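PDB 2A2U: protein (alpha-2u-globulin) from Rattus norvegicus, which probably binds small hydrophobic molecules in the cavity of a lipocalin beta-barrel, among them inducers of hyaline droplets. Local coordinates for residues A[143-146]-A[147-151]; A[27-31]-A[32-36]. All coordinates share one frame; numbering follows the deposited sequence.

Contact 1: residues A[143-146]-A[147-151]; sequences KDLS and SDIKE
Ser146 and Lys150 are joined by a helical i to i+4 bond: the amide N of Lys150 reaches the carbonyl O of Ser146 at 3.1 Å, with an N-H...O angle of 159°. The chain arrives extended through 144-146 and, past Ser146, coils into the helix. Ser146 is the N-cap, and its OG accepts from the N of Asp148 at 3.1 Å, satisfying an amide that the first turn leaves without a backbone acceptor. Serine suits this place because its short hydroxyl folds back over the first turn; with chi1 at 166° OG lies beside the carbonyl carbon, facing that amide. Next to the cap, CB of Ser146 packs on CG1 of Ile149 at 3.4 Å.

Two further pairs tie the incoming loop to the helix. The long, extended chain of Lys150 runs back past the carbonyl O of Leu145, and its NZ meets OD1 of Asp144 at 2.7 Å in a salt bridge, on the syn lone pair of the carboxylate. The same OD1 also takes a weak bond from the N of Leu145. On the barrel-facing side, CD1 of Leu145 touches CG2 of Ile149 at 4.1 Å.

These two aliphatic chains face the barrel, resting on Tyr119 of strand 119-128 and Leu138 of strand 131-140, while Lys150 gains a second carboxylate from Asp169 of strand 167-169 and lies against Ile41 of strand 36-44.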
loop_
_atom_site.group_PDB
_atom_site.type_symbol
_atom_site.label_atom_id
_atom_site.label_comp_id
_atom_site.label_asym_id
_atom_site.label_seq_id
_atom_site.Cartn_x
_atom_site.Cartn_y
_atom_site.Cartn_z
ATOM N N LYS A 143 -18.223 -10.341 -23.285
ATOM C CA LYS A 143 -17.916 -11.636 -22.680
ATOM C C LYS A 143 -17.090 -12.549 -23.572
ATOM O O LYS A 143 -16.423 -13.457 -23.090
ATOM C CB LYS A 143 -19.189 -12.340 -22.212
ATOM C CG LYS A 143 -19.580 -11.995 -20.787
ATOM C CD LYS A 143 -20.919 -12.612 -20.414
ATOM C CE LYS A 143 -21.281 -12.330 -18.962
ATOM N NZ LYS A 143 -22.714 -12.633 -18.662
ATOM N N ASP A 144 -17.129 -12.304 -24.874
ATOM C CA ASP A 144 -16.343 -13.092 -25.813
ATOM C C ASP A 144 -15.958 -12.198 -26.989
ATOM O O ASP A 144 -16.495 -11.107 -27.153
ATOM C CB ASP A 144 -17.106 -14.333 -26.289
ATOM C CG ASP A 144 -16.197 -15.361 -26.969
ATOM O OD1 ASP A 144 -14.963 -15.239 -26.880
ATOM O OD2 ASP A 144 -16.717 -16.309 -27.590
ATOM N N LEU A 145 -14.987 -12.636 -27.776
ATOM C CA LEU A 145 -14.541 -11.848 -28.904
ATOM C C LEU A 145 -14.472 -12.635 -30.188
ATOM O O LEU A 145 -14.499 -13.867 -30.190
ATOM C CB LEU A 145 -13.163 -11.248 -28.625
ATOM C CG LEU A 145 -13.039 -10.082 -27.659
ATOM C CD1 LEU A 145 -11.569 -9.896 -27.367
ATOM C CD2 LEU A 145 -13.638 -8.821 -28.248
ATOM N N SER A 146 -14.315 -11.878 -31.267
ATOM C CA SER A 146 -14.199 -12.372 -32.628
ATOM C C SER A 146 -13.101 -13.429 -32.735
ATOM O O SER A 146 -12.044 -13.318 -32.109
ATOM C CB SER A 146 -13.895 -11.173 -33.535
ATOM O OG SER A 146 -13.441 -11.546 -34.819
ATOM N N SER A 147 -13.382 -14.476 -33.504
ATOM C CA SER A 147 -12.434 -15.558 -33.720
ATOM C C SER A 147 -11.178 -14.997 -34.373
ATOM O O SER A 147 -10.095 -15.565 -34.260
ATOM C CB SER A 147 -13.054 -16.615 -34.628
ATOM O OG SER A 147 -12.895 -17.908 -34.077
ATOM N N ASP A 148 -11.348 -13.872 -35.059
ATOM C CA ASP A 148 -10.260 -13.182 -35.736
ATOM C C ASP A 148 -9.355 -12.522 -34.709
ATOM O O ASP A 148 -8.132 -12.582 -34.829
ATOM C CB ASP A 148 -10.811 -12.099 -36.665
ATOM C CG ASP A 148 -11.842 -12.629 -37.628
ATOM O OD1 ASP A 148 -11.767 -13.819 -37.998
ATOM O OD2 ASP A 148 -12.732 -11.850 -38.015
ATOM N N ILE A 149 -9.960 -11.888 -33.705
ATOM C CA ILE A 149 -9.197 -11.214 -32.662
ATOM C C ILE A 149 -8.370 -12.248 -31.919
ATOM O O ILE A 149 -7.198 -12.024 -31.621
ATOM C CB ILE A 149 -10.109 -10.493 -31.643
ATOM C CG1 ILE A 149 -11.116 -9.599 -32.357
ATOM C CG2 ILE A 149 -9.274 -9.643 -30.713
ATOM C CD1 ILE A 149 -10.482 -8.594 -33.279
ATOM N N LYS A 150 -8.971 -13.404 -31.675
ATOM C CA LYS A 150 -8.283 -14.462 -30.964
ATOM C C LYS A 150 -7.109 -15.044 -31.746
ATOM O O LYS A 150 -6.165 -15.555 -31.145
ATOM C CB LYS A 150 -9.257 -15.562 -30.565
ATOM C CG LYS A 150 -10.366 -15.083 -29.674
ATOM C CD LYS A 150 -11.142 -16.261 -29.151
ATOM C CE LYS A 150 -12.404 -15.827 -28.446
ATOM N NZ LYS A 150 -13.147 -17.003 -27.918
ATOM N N GLU A 151 -7.154 -14.959 -33.073
ATOM C CA GLU A 151 -6.072 -15.478 -33.909
ATOM C C GLU A 151 -4.884 -14.538 -33.862
ATOM O O GLU A 151 -3.750 -14.978 -33.688
ATOM C CB GLU A 151 -6.521 -15.619 -35.358
ATOM C CG GLU A 151 -6.444 -17.028 -35.910
ATOM C CD GLU A 151 -5.051 -17.621 -35.885
ATOM O OE1 GLU A 151 -4.057 -16.893 -36.099
ATOM O OE2 GLU A 151 -4.956 -18.845 -35.680
#

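Contact 2: residues A[27-31]-A[32-36]; sequences GNLDV and AKLNG
Leu29 opens the contact with a light apolar touch, its CD2 meeting CD1 of Leu34 at 4.2 Å; a branched aliphatic chain fits here because both leucines turn to the barrel. Asp30 follows with two roles. Its carbonyl O accepts from the N of Lys33 at 3.0 Å, an i to i+3 bond that starts the 3-10 turn, the donor standing 36° out of the carbonyl plane. Its carboxylate, carried beside the carbonyl carbon by a chi1 of -177°, lies over the start of the turn: OD1 sits 3.5 Å from CB of Ala32, and OD2 rests against CE of Lys33 at 3.3 Å. The extended Lys33 chain crosses Asp30 at about a right angle, and NZ of Lys33 stands 3.9 Å from OD2 of Asp30, a long salt bridge. With an alanine in place of Asp30 the carboxylate is gone, and the Lys33 chain, left with its cation-pi contact to Tyr116 but without the oxygen beside its CE, would probably be less fixed in its course. Val31 repeats the pattern, its O accepting from the N of Leu34 at 3.0 Å. Its CG2 packs on CD1 of Leu34 at 3.6 Å, so the beta-branched valine supplies a methyl to the apolar side of the turn.

In lipocalins this N-terminal 3-10 turn closes one end of the barrel and runs into the family's G-x-W motif, here Gly36 and Trp38; the phi of 128° at Gly36 suits glycine. Leu29 and Leu34 lie on Ile111 and Thr114 of strand 106-114, and the O of Leu34 accepts from the indole NE1 of Trp38.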
loop_
_atom_site.group_PDB
_atom_site.type_symbol
_atom_site.label_atom_id
_atom_site.label_comp_id
_atom_site.label_asym_id
_atom_site.label_seq_id
_atom_site.Cartn_x
_atom_site.Cartn_y
_atom_site.Cartn_z
ATOM N N GLY A 27 3.767 4.082 -28.348
ATOM C CA GLY A 27 3.693 5.470 -27.927
ATOM C C GLY A 27 2.766 6.258 -28.828
ATOM O O GLY A 27 3.215 7.088 -29.619
ATOM N N ASN A 28 1.474 5.967 -28.723
ATOM C CA ASN A 28 0.433 6.621 -29.514
ATOM C C ASN A 28 -0.910 6.333 -28.858
ATOM O O ASN A 28 -1.950 6.847 -29.275
ATOM C CB ASN A 28 0.438 6.110 -30.962
ATOM C CG ASN A 28 0.346 4.595 -31.060
ATOM O OD1 ASN A 28 0.457 3.879 -30.064
ATOM N ND2 ASN A 28 0.170 4.102 -32.276
ATOM N N LEU A 29 -0.854 5.522 -27.808
ATOM C CA LEU A 29 -2.015 5.124 -27.039
ATOM C C LEU A 29 -2.652 6.293 -26.283
ATOM O O LEU A 29 -2.001 7.280 -25.977
ATOM C CB LEU A 29 -1.602 4.050 -26.040
ATOM C CG LEU A 29 -2.748 3.527 -25.184
ATOM C CD1 LEU A 29 -3.523 2.493 -25.967
ATOM C CD2 LEU A 29 -2.228 2.943 -23.903
ATOM N N ASP A 30 -3.941 6.160 -26.001
ATOM C CA ASP A 30 -4.726 7.135 -25.263
ATOM C C ASP A 30 -5.366 6.301 -24.154
ATOM O O ASP A 30 -6.517 5.879 -24.258
ATOM C CB ASP A 30 -5.801 7.754 -26.163
ATOM C CG ASP A 30 -6.602 8.840 -25.454
ATOM O OD1 ASP A 30 -6.296 9.161 -24.287
ATOM O OD2 ASP A 30 -7.549 9.381 -26.057
ATOM N N VAL A 31 -4.585 6.054 -23.104
ATOM C CA VAL A 31 -5.000 5.241 -21.964
ATOM C C VAL A 31 -6.333 5.646 -21.342
ATOM O O VAL A 31 -7.021 4.822 -20.751
ATOM C CB VAL A 31 -3.886 5.199 -20.879
ATOM C CG1 VAL A 31 -3.797 6.514 -20.149
ATOM C CG2 VAL A 31 -4.133 4.072 -19.906
ATOM N N ALA A 32 -6.712 6.905 -21.517
ATOM C CA ALA A 32 -7.971 7.410 -20.983
ATOM C C ALA A 32 -9.162 6.623 -21.514
ATOM O O ALA A 32 -10.150 6.436 -20.810
ATOM C CB ALA A 32 -8.133 8.866 -21.331
ATOM N N LYS A 33 -9.062 6.158 -22.754
ATOM C CA LYS A 33 -10.137 5.399 -23.382
ATOM C C LYS A 33 -10.252 3.955 -22.928
ATOM O O LYS A 33 -11.166 3.249 -23.348
ATOM C CB LYS A 33 -9.987 5.440 -24.891
ATOM C CG LYS A 33 -10.205 6.797 -25.482
ATOM C CD LYS A 33 -9.930 6.745 -26.953
ATOM C CE LYS A 33 -10.193 8.079 -27.600
ATOM N NZ LYS A 33 -9.772 8.049 -29.031
ATOM N N LEU A 34 -9.309 3.504 -22.108
ATOM C CA LEU A 34 -9.319 2.136 -21.599
ATOM C C LEU A 34 -10.244 2.012 -20.394
ATOM O O LEU A 34 -10.508 0.915 -19.916
ATOM C CB LEU A 34 -7.905 1.712 -21.214
ATOM C CG LEU A 34 -6.891 1.624 -22.351
ATOM C CD1 LEU A 34 -5.527 1.333 -21.785
ATOM C CD2 LEU A 34 -7.304 0.526 -23.319
ATOM N N ASN A 35 -10.740 3.148 -19.916
ATOM C CA ASN A 35 -11.641 3.181 -18.773
ATOM C C ASN A 35 -12.891 2.371 -19.068
ATOM O O ASN A 35 -13.400 2.406 -20.182
ATOM C CB ASN A 35 -12.047 4.624 -18.464
ATOM C CG ASN A 35 -11.773 5.016 -17.027
ATOM O OD1 ASN A 35 -11.523 6.183 -16.732
ATOM N ND2 ASN A 35 -11.798 4.042 -16.127
ATOM N N GLY A 36 -13.365 1.610 -18.090
ATOM C CA GLY A 36 -14.577 0.847 -18.309
ATOM C C GLY A 36 -14.483 -0.623 -17.991
ATOM O O GLY A 36 -13.498 -1.087 -17.440
#

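Overall arrangement
Both contacts are local turns at the edge of a lipocalin barrel, contact 2 leading into strand 36-44 and contact 1 from strand 131-140 into helix 147-158. They do not touch: their centres are 20 Å apart and their nearest atoms about 12 Å. Strand 36-44 links them, since it pairs with strand 131-140 and its Ile41 packs against Asp144, Leu145 and Lys150 of contact 1. Just after strand 131-140, NH2 of Arg141 donates a hydrogen bond to the O of Asn35 in contact 2. Neither contact includes a bound ligand. In lipocalins the cavity lies inside the barrel; contact 2 belongs to the turn closing one end, and contact 1 starts the helix packed on the outside.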